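Local coordinates for protein cruciferin (Brassica napus, PDB 3KGL) that probably serves as a seed storage protein, a nutrient reservoir of the 11S globulin family whose subunits each carry two cupin domains, at residues P192-L197 against Q205-G210; C287-D292 against S308-Y313; A84-D89 against H143-H148; L337-A342 against V386-T391. One frame throughout, in Å; residues are numbered along the deposited sequence.

Contact 1. Residues P192-L197 against Q205-G210; sequences PRPFYL and QVWIEG
The indole of Trp207 meets the carbonyl oxygen of Pro192 at its edge, close to the ring plane, and one of its faces lies against CA of Gln205, 3.5 Å above the plane and offset toward the rim. NE1 of Trp207 donates its hydrogen to Pro192 O at 3.0 Å, with an N-H...O angle of 154°; the donor sits 29° off the carbonyl plane. Two proline rings flank this bond: CG of Pro192 rests 3.6 Å from Trp207 CD1, and CD of Pro194 comes obliquely to within 3.5 Å of Trp207 CZ2. Trp207 reaches them with CG set between its backbone N and carbonyl carbon (chi1 58°). The second flat group is the guanidinium of Arg193, carried on an extended chain, with CD1 of Ile208 over one face, 3.4 Å from NH1. The charge of that group is met elsewhere: NH2 pairs with Asp189 and NH1 with Asp362 of the second subunit. The main chain of the loop is held by a bond from Ile208 N to Gln205 O, 3.0 Å long, while His19, Leu21 and Val30 also touch the indole. The pattern is a type I beta turn, Gln205 to Ile208, whose third residue pins the loop after strand 194-196 back onto the N-terminal cupin domain, beside a subunit interface.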
loop_
_atom_site.group_PDB
_atom_site.type_symbol
_atom_site.label_atom_id
_atom_site.label_comp_id
_atom_site.label_asym_id
_atom_site.label_seq_id
_atom_site.Cartn_x
_atom_site.Cartn_y
_atom_site.Cartn_z
ATOM N N PRO A 192 16.789 4.293 -1.851
ATOM C CA PRO A 192 17.191 3.701 -0.582
ATOM C C PRO A 192 17.837 4.801 0.223
ATOM O O PRO A 192 18.564 5.599 -0.333
ATOM C CB PRO A 192 18.243 2.677 -1.007
ATOM C CG PRO A 192 18.800 3.235 -2.228
ATOM C CD PRO A 192 17.637 3.805 -2.948
ATOM N N ARG A 193 17.551 4.881 1.511
ATOM C CA ARG A 193 18.125 5.955 2.292
ATOM C C ARG A 193 18.745 5.461 3.571
ATOM O O ARG A 193 18.049 5.131 4.526
ATOM C CB ARG A 193 17.105 7.045 2.570
ATOM C CG ARG A 193 16.669 7.762 1.326
ATOM C CD ARG A 193 16.106 9.107 1.668
ATOM N NE ARG A 193 15.425 9.724 0.540
ATOM C CZ ARG A 193 15.900 10.757 -0.134
ATOM N NH1 ARG A 193 17.064 11.290 0.191
ATOM N NH2 ARG A 193 15.211 11.260 -1.138
ATOM N N PRO A 194 20.076 5.399 3.583
ATOM C CA PRO A 194 20.824 5.074 4.787
ATOM C C PRO A 194 20.763 6.281 5.696
ATOM O O PRO A 194 20.856 7.423 5.229
ATOM C CB PRO A 194 22.258 4.899 4.276
ATOM C CG PRO A 194 22.189 5.011 2.789
ATOM C CD PRO A 194 20.957 5.761 2.467
ATOM N N PHE A 195 20.581 6.039 6.985
ATOM C CA PHE A 195 20.767 7.097 7.954
ATOM C C PHE A 195 21.954 6.710 8.788
ATOM O O PHE A 195 21.915 5.721 9.526
ATOM C CB PHE A 195 19.528 7.291 8.812
ATOM C CG PHE A 195 18.419 8.024 8.109
ATOM C CD1 PHE A 195 18.196 9.366 8.350
ATOM C CD2 PHE A 195 17.604 7.370 7.206
ATOM C CE1 PHE A 195 17.177 10.031 7.718
ATOM C CE2 PHE A 195 16.580 8.038 6.579
ATOM C CZ PHE A 195 16.369 9.368 6.835
ATOM N N TYR A 196 23.019 7.489 8.644
ATOM C CA TYR A 196 24.294 7.163 9.250
ATOM C C TYR A 196 24.435 7.781 10.631
ATOM O O TYR A 196 24.350 8.996 10.801
ATOM C CB TYR A 196 25.418 7.607 8.315
ATOM C CG TYR A 196 25.531 6.733 7.091
ATOM C CD1 TYR A 196 25.869 5.396 7.214
ATOM C CD2 TYR A 196 25.283 7.232 5.819
ATOM C CE1 TYR A 196 25.973 4.580 6.114
ATOM C CE2 TYR A 196 25.375 6.407 4.701
ATOM C CZ TYR A 196 25.728 5.081 4.861
ATOM O OH TYR A 196 25.842 4.231 3.783
ATOM N N LEU A 197 24.649 6.934 11.626
ATOM C CA LEU A 197 24.811 7.413 12.996
ATOM C C LEU A 197 26.221 7.969 13.326
ATOM O O LEU A 197 26.376 8.812 14.207
ATOM C CB LEU A 197 24.441 6.294 13.972
ATOM C CG LEU A 197 22.989 6.149 14.418
ATOM C CD1 LEU A 197 22.092 6.427 13.245
ATOM C CD2 LEU A 197 22.741 4.755 14.982
ATOM N N GLN A 205 25.386 11.229 -1.507
ATOM C CA GLN A 205 24.325 10.298 -1.898
ATOM C C GLN A 205 24.287 10.131 -3.412
ATOM O O GLN A 205 23.327 10.509 -4.091
ATOM C CB GLN A 205 22.981 10.760 -1.344
ATOM C CG GLN A 205 23.120 11.405 0.014
ATOM C CD GLN A 205 21.796 11.810 0.619
ATOM O OE1 GLN A 205 21.036 10.970 1.097
ATOM N NE2 GLN A 205 21.521 13.105 0.622
ATOM N N VAL A 206 25.356 9.534 -3.919
ATOM C CA VAL A 206 25.633 9.477 -5.344
ATOM C C VAL A 206 24.653 8.577 -6.071
ATOM O O VAL A 206 24.582 8.604 -7.303
ATOM C CB VAL A 206 27.051 8.952 -5.577
ATOM C CG1 VAL A 206 28.059 9.813 -4.839
ATOM C CG2 VAL A 206 27.157 7.518 -5.090
ATOM N N TRP A 207 23.909 7.785 -5.299
ATOM C CA TRP A 207 22.932 6.832 -5.836
ATOM C C TRP A 207 21.556 7.464 -6.039
ATOM O O TRP A 207 20.689 6.866 -6.665
ATOM C CB TRP A 207 22.824 5.593 -4.940
ATOM C CG TRP A 207 22.431 5.908 -3.523
ATOM C CD1 TRP A 207 21.177 5.847 -2.992
ATOM C CD2 TRP A 207 23.298 6.342 -2.454
ATOM N NE1 TRP A 207 21.205 6.208 -1.665
ATOM C CE2 TRP A 207 22.489 6.513 -1.309
ATOM C CE3 TRP A 207 24.669 6.608 -2.358
ATOM C CZ2 TRP A 207 23.006 6.935 -0.085
ATOM C CZ3 TRP A 207 25.176 7.022 -1.140
ATOM C CH2 TRP A 207 24.344 7.186 -0.020
ATOM N N ILE A 208 21.373 8.671 -5.502
ATOM C CA ILE A 208 20.196 9.506 -5.751
ATOM C C ILE A 208 20.540 10.566 -6.811
ATOM O O ILE A 208 21.703 10.929 -6.955
ATOM C CB ILE A 208 19.748 10.191 -4.443
ATOM C CG1 ILE A 208 19.661 9.172 -3.304
ATOM C CG2 ILE A 208 18.420 10.884 -4.618
ATOM C CD1 ILE A 208 19.065 9.737 -2.050
ATOM N N GLU A 209 19.548 11.074 -7.539
ATOM C CA GLU A 209 19.805 11.974 -8.682
ATOM C C GLU A 209 20.505 13.315 -8.410
ATOM O O GLU A 209 21.684 13.488 -8.733
ATOM C CB GLU A 209 18.528 12.232 -9.487
ATOM C CG GLU A 209 18.246 11.163 -10.529
ATOM C CD GLU A 209 16.922 11.364 -11.239
ATOM O OE1 GLU A 209 16.541 12.535 -11.486
ATOM O OE2 GLU A 209 16.269 10.345 -11.556
ATOM N N GLY A 210 19.777 14.272 -7.851
ATOM C CA GLY A 210 20.281 15.633 -7.768
ATOM C C GLY A 210 21.011 15.995 -6.490
ATOM O O GLY A 210 20.780 17.056 -5.909
#

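Contact 2. Residues C287-D292 against S308-Y313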
loop_
_atom_site.group_PDB
_atom_site.type_symbol
_atom_site.label_atom_id
_atom_site.label_comp_id
_atom_site.label_asym_id
_atom_site.label_seq_id
_atom_site.Cartn_x
_atom_site.Cartn_y
_atom_site.Cartn_z
ATOM N N CYS A 287 15.097 -13.143 14.286
ATOM C CA CYS A 287 15.283 -12.309 13.100
ATOM C C CYS A 287 16.421 -12.783 12.176
ATOM O O CYS A 287 16.539 -12.304 11.054
ATOM C CB CYS A 287 15.467 -10.834 13.492
ATOM S SG CYS A 287 13.916 -9.876 13.747
ATOM N N THR A 288 17.245 -13.723 12.645
ATOM C CA THR A 288 18.312 -14.317 11.823
ATOM C C THR A 288 18.020 -15.795 11.535
ATOM O O THR A 288 17.265 -16.436 12.266
ATOM C CB THR A 288 19.697 -14.235 12.517
ATOM O OG1 THR A 288 19.801 -13.027 13.280
ATOM C CG2 THR A 288 20.807 -14.271 11.493
ATOM N N ASP A 289 18.627 -16.340 10.484
ATOM C CA ASP A 289 18.414 -17.741 10.117
ATOM C C ASP A 289 19.420 -18.165 9.048
ATOM O O ASP A 289 19.864 -17.339 8.260
ATOM C CB ASP A 289 16.981 -17.949 9.614
ATOM C CG ASP A 289 16.496 -19.384 9.799
ATOM O OD1 ASP A 289 17.326 -20.316 9.736
ATOM O OD2 ASP A 289 15.282 -19.583 10.010
ATOM N N ASN A 290 19.787 -19.442 9.010
ATOM C CA ASN A 290 20.786 -19.887 8.034
ATOM C C ASN A 290 20.238 -20.758 6.901
ATOM O O ASN A 290 19.718 -21.853 7.130
ATOM C CB ASN A 290 21.983 -20.562 8.715
ATOM C CG ASN A 290 23.142 -20.776 7.761
ATOM O OD1 ASN A 290 23.093 -21.659 6.898
ATOM N ND2 ASN A 290 24.195 -19.961 7.905
ATOM N N LEU A 291 20.378 -20.256 5.676
ATOM C CA LEU A 291 19.791 -20.885 4.502
ATOM C C LEU A 291 20.710 -21.924 3.875
ATOM O O LEU A 291 20.283 -22.693 3.014
ATOM C CB LEU A 291 19.411 -19.824 3.471
ATOM C CG LEU A 291 18.125 -19.079 3.790
ATOM C CD1 LEU A 291 17.754 -18.170 2.647
ATOM C CD2 LEU A 291 17.038 -20.095 4.067
ATOM N N ASP A 292 21.971 -21.947 4.304
ATOM C CA ASP A 292 22.905 -22.991 3.879
ATOM C C ASP A 292 22.708 -24.296 4.662
ATOM O O ASP A 292 23.516 -25.220 4.564
ATOM C CB ASP A 292 24.345 -22.507 4.005
ATOM C CG ASP A 292 24.773 -21.657 2.832
ATOM O OD1 ASP A 292 24.080 -21.704 1.791
ATOM O OD2 ASP A 292 25.799 -20.950 2.949
ATOM N N SER A 308 16.362 -23.922 -0.439
ATOM C CA SER A 308 15.838 -23.667 0.889
ATOM C C SER A 308 15.065 -22.362 0.815
ATOM O O SER A 308 15.262 -21.577 -0.109
ATOM C CB SER A 308 16.985 -23.558 1.885
ATOM O OG SER A 308 16.711 -24.293 3.061
ATOM N N THR A 309 14.188 -22.116 1.778
ATOM C CA THR A 309 13.316 -20.956 1.676
ATOM C C THR A 309 12.939 -20.332 3.002
ATOM O O THR A 309 12.645 -21.041 3.958
ATOM C CB THR A 309 12.026 -21.323 0.946
ATOM O OG1 THR A 309 12.221 -21.153 -0.463
ATOM C CG2 THR A 309 10.900 -20.427 1.388
ATOM N N LEU A 310 12.934 -18.999 3.034
ATOM C CA LEU A 310 12.436 -18.241 4.178
ATOM C C LEU A 310 11.055 -17.628 3.947
ATOM O O LEU A 310 10.942 -16.451 3.625
ATOM C CB LEU A 310 13.403 -17.125 4.524
ATOM C CG LEU A 310 14.254 -17.354 5.761
ATOM C CD1 LEU A 310 14.763 -16.022 6.260
ATOM C CD2 LEU A 310 13.426 -18.046 6.828
ATOM N N ASN A 311 10.008 -18.430 4.103
ATOM C CA ASN A 311 8.644 -17.926 4.084
ATOM C C ASN A 311 8.432 -17.150 5.380
ATOM O O ASN A 311 9.356 -17.021 6.191
ATOM C CB ASN A 311 7.651 -19.092 4.003
ATOM C CG ASN A 311 7.426 -19.595 2.575
ATOM O OD1 ASN A 311 6.857 -20.669 2.371
ATOM N ND2 ASN A 311 7.858 -18.819 1.586
ATOM N N SER A 312 7.226 -16.632 5.587
ATOM C CA SER A 312 6.892 -15.996 6.856
ATOM C C SER A 312 6.535 -17.076 7.868
ATOM O O SER A 312 6.315 -16.802 9.044
ATOM C CB SER A 312 5.724 -15.032 6.683
ATOM O OG SER A 312 4.515 -15.732 6.425
ATOM N N TYR A 313 6.473 -18.316 7.398
ATOM C CA TYR A 313 6.133 -19.434 8.264
ATOM C C TYR A 313 7.364 -19.853 9.024
ATOM O O TYR A 313 7.342 -20.803 9.791
ATOM C CB TYR A 313 5.610 -20.613 7.448
ATOM C CG TYR A 313 4.158 -20.484 7.062
ATOM C CD1 TYR A 313 3.163 -21.056 7.843
ATOM C CD2 TYR A 313 3.780 -19.787 5.924
ATOM C CE1 TYR A 313 1.831 -20.942 7.499
ATOM C CE2 TYR A 313 2.450 -19.668 5.573
ATOM C CZ TYR A 313 1.480 -20.248 6.364
ATOM O OH TYR A 313 0.152 -20.135 6.021
#
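Leu291 and Leu310 meet where the two cupin domains of the subunit adjoin: the weakly bonded strand 288-290 is, within this chain, an outermost strand of a sheet of the N-terminal domain, where it runs antiparallel to strand 153-157, and strand 305-310 belongs to a sheet of the C-terminal domain. Segment 287-292 thus leaves one sheet just as it comes alongside the other. CD2 of Leu291 does most of the touching. It lies 4.1 Å from CB of Ser308, 4.2 Å from the backbone N of Thr309 and 4.3 Å from CG of Leu310, so a single methyl reaches three consecutive residues of the strand. With CG placed opposite its carbonyl carbon (chi1 -78°), Leu291 brings this methyl across although its CB does not aim straight at the other segment. The backbone takes part as well, Leu291 O standing 3.6 Å from CB of Ser308. Farther along, CD2 of Leu310 approaches OD2 of Asp289 at 4.0 Å, the two side chains passing at a slant. That carboxylate is engaged by Arg286, which forms a salt bridge with the same OD2, while OD1 of Asp289 takes a weak bond from N of Asn290, 2.7 Å away. Thr154 of the neighbouring strand touches both leucines. The segments therefore hold to each other by van der Waals contacts, mostly of aliphatic carbons with each other and with backbone or carboxylate atoms, and the polar side chains find their partners mainly elsewhere, Asn290 with Thr151 and Asp153, Asp292 with Arg327.

Contact 3. Residues A84-D89 against H143-H148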
loop_
_atom_site.group_PDB
_atom_site.type_symbol
_atom_site.label_atom_id
_atom_site.label_comp_id
_atom_site.label_asym_id
_atom_site.label_seq_id
_atom_site.Cartn_x
_atom_site.Cartn_y
_atom_site.Cartn_z
ATOM N N ALA A 84 15.677 -4.223 26.390
ATOM C CA ALA A 84 16.592 -4.469 27.493
ATOM C C ALA A 84 17.999 -4.689 26.953
ATOM O O ALA A 84 18.194 -4.824 25.743
ATOM C CB ALA A 84 16.128 -5.672 28.305
ATOM N N GLU A 85 18.981 -4.711 27.847
ATOM C CA GLU A 85 20.356 -4.971 27.448
ATOM C C GLU A 85 20.776 -6.407 27.783
ATOM O O GLU A 85 20.947 -6.771 28.950
ATOM C CB GLU A 85 21.308 -3.925 28.041
ATOM C CG GLU A 85 21.304 -2.601 27.266
ATOM C CD GLU A 85 21.938 -1.453 28.040
ATOM O OE1 GLU A 85 22.408 -0.482 27.401
ATOM O OE2 GLU A 85 21.961 -1.516 29.287
ATOM N N THR A 86 20.925 -7.210 26.730
ATOM C CA THR A 86 21.210 -8.639 26.833
ATOM C C THR A 86 22.655 -8.914 27.255
ATOM O O THR A 86 22.913 -9.356 28.378
ATOM C CB THR A 86 20.959 -9.354 25.478
ATOM O OG1 THR A 86 20.093 -8.559 24.657
ATOM C CG2 THR A 86 20.346 -10.736 25.692
ATOM N N PHE A 87 23.590 -8.653 26.343
ATOM C CA PHE A 87 25.003 -8.955 26.570
ATOM C C PHE A 87 25.695 -8.000 27.546
ATOM O O PHE A 87 25.178 -6.917 27.864
ATOM C CB PHE A 87 25.764 -9.029 25.237
ATOM C CG PHE A 87 25.664 -10.368 24.561
ATOM C CD1 PHE A 87 26.754 -11.224 24.516
ATOM C CD2 PHE A 87 24.470 -10.787 23.991
ATOM C CE1 PHE A 87 26.661 -12.470 23.901
ATOM C CE2 PHE A 87 24.372 -12.032 23.377
ATOM C CZ PHE A 87 25.470 -12.873 23.332
ATOM N N GLN A 88 26.870 -8.428 28.010
ATOM C CA GLN A 88 27.662 -7.702 29.002
ATOM C C GLN A 88 29.157 -7.818 28.662
ATOM O O GLN A 88 29.622 -8.875 28.228
ATOM C CB GLN A 88 27.354 -8.242 30.410
ATOM C CG GLN A 88 28.183 -7.653 31.547
ATOM C CD GLN A 88 29.335 -8.560 31.976
ATOM O OE1 GLN A 88 30.058 -8.259 32.928
ATOM N NE2 GLN A 88 29.504 -9.680 31.277
ATOM N N ASP A 89 29.901 -6.728 28.852
ATOM C CA ASP A 89 31.315 -6.668 28.459
ATOM C C ASP A 89 32.302 -6.481 29.610
ATOM O O ASP A 89 32.299 -5.445 30.275
ATOM C CB ASP A 89 31.535 -5.539 27.456
ATOM C CG ASP A 89 31.559 -6.027 26.035
ATOM O OD1 ASP A 89 31.496 -5.185 25.110
ATOM O OD2 ASP A 89 31.644 -7.259 25.849
ATOM N N HIS A 143 24.822 -3.522 26.849
ATOM C CA HIS A 143 24.464 -3.192 25.474
ATOM C C HIS A 143 23.710 -4.334 24.794
ATOM O O HIS A 143 23.697 -5.457 25.295
ATOM C CB HIS A 143 25.707 -2.800 24.659
ATOM C CG HIS A 143 26.737 -3.885 24.546
ATOM N ND1 HIS A 143 26.498 -5.078 23.894
ATOM C CD2 HIS A 143 28.018 -3.947 24.982
ATOM C CE1 HIS A 143 27.581 -5.833 23.945
ATOM N NE2 HIS A 143 28.518 -5.168 24.600
ATOM N N GLN A 144 23.085 -4.041 23.656
ATOM C CA GLN A 144 22.242 -5.008 22.956
ATOM C C GLN A 144 22.997 -6.284 22.582
ATOM O O GLN A 144 24.221 -6.346 22.665
ATOM C CB GLN A 144 21.611 -4.369 21.715
ATOM C CG GLN A 144 20.522 -3.331 22.015
ATOM C CD GLN A 144 19.107 -3.880 21.831
ATOM O OE1 GLN A 144 18.127 -3.216 22.171
ATOM N NE2 GLN A 144 18.998 -5.091 21.283
ATOM N N LYS A 145 22.250 -7.308 22.190
ATOM C CA LYS A 145 22.849 -8.582 21.831
ATOM C C LYS A 145 23.710 -8.454 20.585
ATOM O O LYS A 145 23.250 -8.003 19.531
ATOM C CB LYS A 145 21.767 -9.647 21.623
ATOM C CG LYS A 145 22.244 -10.894 20.887
ATOM C CD LYS A 145 21.240 -12.045 21.000
ATOM C CE LYS A 145 21.239 -12.657 22.399
ATOM N NZ LYS A 145 20.536 -13.974 22.454
ATOM N N VAL A 146 24.972 -8.838 20.723
ATOM C CA VAL A 146 25.871 -8.946 19.587
ATOM C C VAL A 146 25.888 -10.389 19.114
ATOM O O VAL A 146 26.406 -11.266 19.802
ATOM C CB VAL A 146 27.294 -8.545 19.962
ATOM C CG1 VAL A 146 28.259 -8.933 18.855
ATOM C CG2 VAL A 146 27.360 -7.062 20.240
ATOM N N GLU A 147 25.313 -10.625 17.941
ATOM C CA GLU A 147 25.245 -11.954 17.353
ATOM C C GLU A 147 26.507 -12.271 16.536
ATOM O O GLU A 147 27.232 -11.362 16.131
ATOM C CB GLU A 147 23.990 -12.071 16.477
ATOM C CG GLU A 147 22.682 -12.192 17.260
ATOM C CD GLU A 147 21.508 -11.482 16.584
ATOM O OE1 GLU A 147 21.335 -10.259 16.807
ATOM O OE2 GLU A 147 20.746 -12.152 15.848
ATOM N N HIS A 148 26.785 -13.561 16.331
ATOM C CA HIS A 148 27.819 -13.983 15.395
ATOM C C HIS A 148 27.132 -14.379 14.102
ATOM O O HIS A 148 26.042 -14.959 14.119
ATOM C CB HIS A 148 28.634 -15.160 15.931
ATOM C CG HIS A 148 29.777 -15.560 15.041
ATOM N ND1 HIS A 148 29.736 -16.671 14.226
ATOM C CD2 HIS A 148 30.993 -14.992 14.845
ATOM C CE1 HIS A 148 30.876 -16.769 13.563
ATOM N NE2 HIS A 148 31.655 -15.762 13.919
#
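His143 holds CG between its backbone N and carbonyl carbon (chi1 61°), which swings the imidazole over to Asp89, and Lys145 bends at its third torsion (-73°), which turns CE in to the edge of the Phe87 ring. The imidazole is gripped at both nitrogens. NE2 donates to OD1 of Asp89 at 3.0 Å, the oxygen lying almost in the ring plane; on the acceptor side, the donor stands above the carboxylate plane, which is turned 70° from the ring. ND1 donates at 2.9 Å to O of Gln144, in the carbonyl plane and on a lone pair, so the ring's rotation is fixed from two ends. Use of both N-H groups would fit a positively charged imidazole, an ionisation that Asp89 would favour. CB of Phe87 sits 3.9 Å from CE1 of His143. The two segments run into strands of the curled antiparallel sheet of the N-terminal cupin domain, 87-89 and 141-150, next to Cys83 of the disulfide to Cys283. Around Phe87 the packing is of a different kind: CE of Lys145 reaches the ring edge in its plane, near CE2, CG of Lys145 stands 3.5 Å from the same carbon, and O of Val146 lies 4.0 Å above one face, offset toward the rim. Thr86 adds OG1, 3.6 Å from CB of Lys145. CG of Glu85 packs 3.7 Å from N of His143. Leu421 and Pro422 of the second subunit touch His143 and Val146, and Glu424 of that subunit brings a like charge close to Asp89 OD1.

Contact 4. Residues L337-A342 against V386-T391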
loop_
_atom_site.group_PDB
_atom_site.type_symbol
_atom_site.label_atom_id
_atom_site.label_comp_id
_atom_site.label_asym_id
_atom_site.label_seq_id
_atom_site.Cartn_x
_atom_site.Cartn_y
_atom_site.Cartn_z
ATOM N N LEU A 337 13.543 -26.217 -13.304
ATOM C CA LEU A 337 12.384 -26.126 -14.171
ATOM C C LEU A 337 11.777 -24.731 -14.244
ATOM O O LEU A 337 11.663 -24.034 -13.232
ATOM C CB LEU A 337 11.330 -27.108 -13.683
ATOM C CG LEU A 337 11.896 -28.514 -13.639
ATOM C CD1 LEU A 337 10.860 -29.483 -13.130
ATOM C CD2 LEU A 337 12.352 -28.870 -15.038
ATOM N N PRO A 338 11.350 -24.338 -15.447
ATOM C CA PRO A 338 10.706 -23.053 -15.731
ATOM C C PRO A 338 9.602 -22.718 -14.734
ATOM O O PRO A 338 8.550 -23.355 -14.735
ATOM C CB PRO A 338 10.103 -23.275 -17.116
ATOM C CG PRO A 338 10.961 -24.311 -17.733
ATOM C CD PRO A 338 11.348 -25.225 -16.623
ATOM N N GLN A 339 9.851 -21.716 -13.901
ATOM C CA GLN A 339 8.898 -21.259 -12.894
ATOM C C GLN A 339 8.646 -19.754 -13.021
ATOM O O GLN A 339 9.431 -19.031 -13.628
ATOM C CB GLN A 339 9.433 -21.579 -11.490
ATOM C CG GLN A 339 10.728 -20.841 -11.109
ATOM C CD GLN A 339 11.490 -21.502 -9.969
ATOM O OE1 GLN A 339 12.144 -20.829 -9.159
ATOM N NE2 GLN A 339 11.415 -22.829 -9.905
ATOM N N TRP A 340 7.544 -19.280 -12.456
ATOM C CA TRP A 340 7.345 -17.848 -12.297
ATOM C C TRP A 340 6.907 -17.587 -10.872
ATOM O O TRP A 340 6.665 -18.516 -10.130
ATOM C CB TRP A 340 6.328 -17.313 -13.294
ATOM C CG TRP A 340 4.858 -17.505 -12.945
ATOM C CD1 TRP A 340 4.079 -16.683 -12.169
ATOM C CD2 TRP A 340 3.984 -18.543 -13.417
ATOM N NE1 TRP A 340 2.791 -17.159 -12.115
ATOM C CE2 TRP A 340 2.707 -18.298 -12.874
ATOM C CE3 TRP A 340 4.162 -19.664 -14.237
ATOM C CZ2 TRP A 340 1.629 -19.127 -13.113
ATOM C CZ3 TRP A 340 3.086 -20.485 -14.475
ATOM C CH2 TRP A 340 1.838 -20.215 -13.916
ATOM N N ASN A 341 6.837 -16.330 -10.469
ATOM C CA ASN A 341 6.324 -16.023 -9.146
ATOM C C ASN A 341 4.926 -15.427 -9.242
ATOM O O ASN A 341 4.699 -14.466 -9.977
ATOM C CB ASN A 341 7.294 -15.122 -8.385
ATOM C CG ASN A 341 8.607 -15.816 -8.094
ATOM O OD1 ASN A 341 8.671 -17.039 -8.124
ATOM N ND2 ASN A 341 9.659 -15.047 -7.823
ATOM N N ALA A 342 3.989 -16.026 -8.512
ATOM C CA ALA A 342 2.577 -15.681 -8.620
ATOM C C ALA A 342 2.247 -14.345 -7.981
ATOM O O ALA A 342 1.296 -13.678 -8.398
ATOM C CB ALA A 342 1.735 -16.762 -8.013
ATOM N N VAL A 386 11.116 -18.151 -15.624
ATOM C CA VAL A 386 12.563 -18.278 -15.582
ATOM C C VAL A 386 12.993 -19.724 -15.643
ATOM O O VAL A 386 12.459 -20.555 -14.913
ATOM C CB VAL A 386 13.123 -17.718 -14.250
ATOM C CG1 VAL A 386 14.658 -17.634 -14.269
ATOM C CG2 VAL A 386 12.531 -16.369 -13.957
ATOM N N VAL A 387 13.967 -20.024 -16.502
ATOM C CA VAL A 387 14.702 -21.283 -16.389
ATOM C C VAL A 387 16.197 -21.028 -16.194
ATOM O O VAL A 387 16.750 -20.056 -16.708
ATOM C CB VAL A 387 14.478 -22.209 -17.581
ATOM C CG1 VAL A 387 15.382 -21.805 -18.741
ATOM C CG2 VAL A 387 14.743 -23.643 -17.167
ATOM N N LYS A 388 16.844 -21.894 -15.429
ATOM C CA LYS A 388 18.265 -21.741 -15.169
ATOM C C LYS A 388 18.935 -23.112 -15.145
ATOM O O LYS A 388 18.438 -24.019 -14.507
ATOM C CB LYS A 388 18.501 -20.957 -13.866
ATOM C CG LYS A 388 17.289 -20.878 -12.926
ATOM C CD LYS A 388 17.542 -19.945 -11.732
ATOM C CE LYS A 388 16.226 -19.485 -11.078
ATOM N NZ LYS A 388 15.569 -20.505 -10.197
ATOM N N ARG A 389 20.028 -23.269 -15.892
ATOM C CA ARG A 389 20.803 -24.504 -15.884
ATOM C C ARG A 389 22.188 -24.201 -15.325
ATOM O O ARG A 389 22.817 -23.232 -15.723
ATOM C CB ARG A 389 20.928 -25.071 -17.295
ATOM C CG ARG A 389 21.533 -26.476 -17.335
ATOM C CD ARG A 389 21.921 -26.930 -18.754
ATOM N NE ARG A 389 23.364 -26.854 -18.994
ATOM C CZ ARG A 389 23.935 -26.099 -19.928
ATOM N NH1 ARG A 389 23.185 -25.363 -20.729
ATOM N NH2 ARG A 389 25.256 -26.092 -20.077
ATOM N N ALA A 390 22.663 -25.013 -14.390
ATOM C CA ALA A 390 23.965 -24.751 -13.787
ATOM C C ALA A 390 25.051 -25.087 -14.795
ATOM O O ALA A 390 24.905 -26.011 -15.593
ATOM C CB ALA A 390 24.141 -25.540 -12.498
ATOM N N THR A 391 26.138 -24.326 -14.755
ATOM C CA THR A 391 27.144 -24.365 -15.811
ATOM C C THR A 391 28.551 -24.571 -15.285
ATOM O O THR A 391 29.359 -25.262 -15.902
ATOM C CB THR A 391 27.124 -23.064 -16.620
ATOM O OG1 THR A 391 26.515 -23.317 -17.892
ATOM C CG2 THR A 391 28.552 -22.527 -16.817
#
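Gln339 and Val386 form a hydrogen-bonded antiparallel pair in the curled sheet of the C-terminal cupin domain, joining strands 334-341 and 385-390. The close part of the contact is this pair and its neighbours. Val386 N donates to Gln339 O at 2.8 Å, and Gln339 N returns a bond to Val386 O at 3.0 Å. The same Val386 O also receives a CA-H...O contact from Pro338, 3.2 Å from its CA. Alongside, the ring of Pro338 and Val387 lie side by side and point the same way, CD of the proline 3.8 Å from CG2 of the valine. Ala231 and Val227 of the third subunit pack on Pro338 and Val387. The strand axes, at 140° to each other, diverge from here, and beyond Lys388 the second strand no longer touches the first. The looser side belongs to the long polar chains, which are still buried: Gln339, extended beyond CG, and Lys388, bent at its last torsion (77°), come together at a slant. Lys388 NZ has a long, weak ion pair with Glu399, and it stands 3.6 Å from OE1 of Gln339.

From the N terminus, contact 3 comes first, closing a loop of 53 residues, part of it unmodelled, within the N-terminal cupin domain. Contact 1 follows, bringing the chain just after strand 194-196 back over a seven-residue gap; both reach the same curled sheet and the second subunit. Contact 2 spans 15 residues, including strand 297-301, and joins the two domains. Contact 4 last closes 43 residues of the C-terminal domain and borders the third subunit. The four stand in series; none nests in or crosses another. Contacts 2 and 3 touch, Thr288 OG1 lying 2.9 Å from Glu147 OE2, whereas the centres of contacts 3 and 4 are about 41 Å apart.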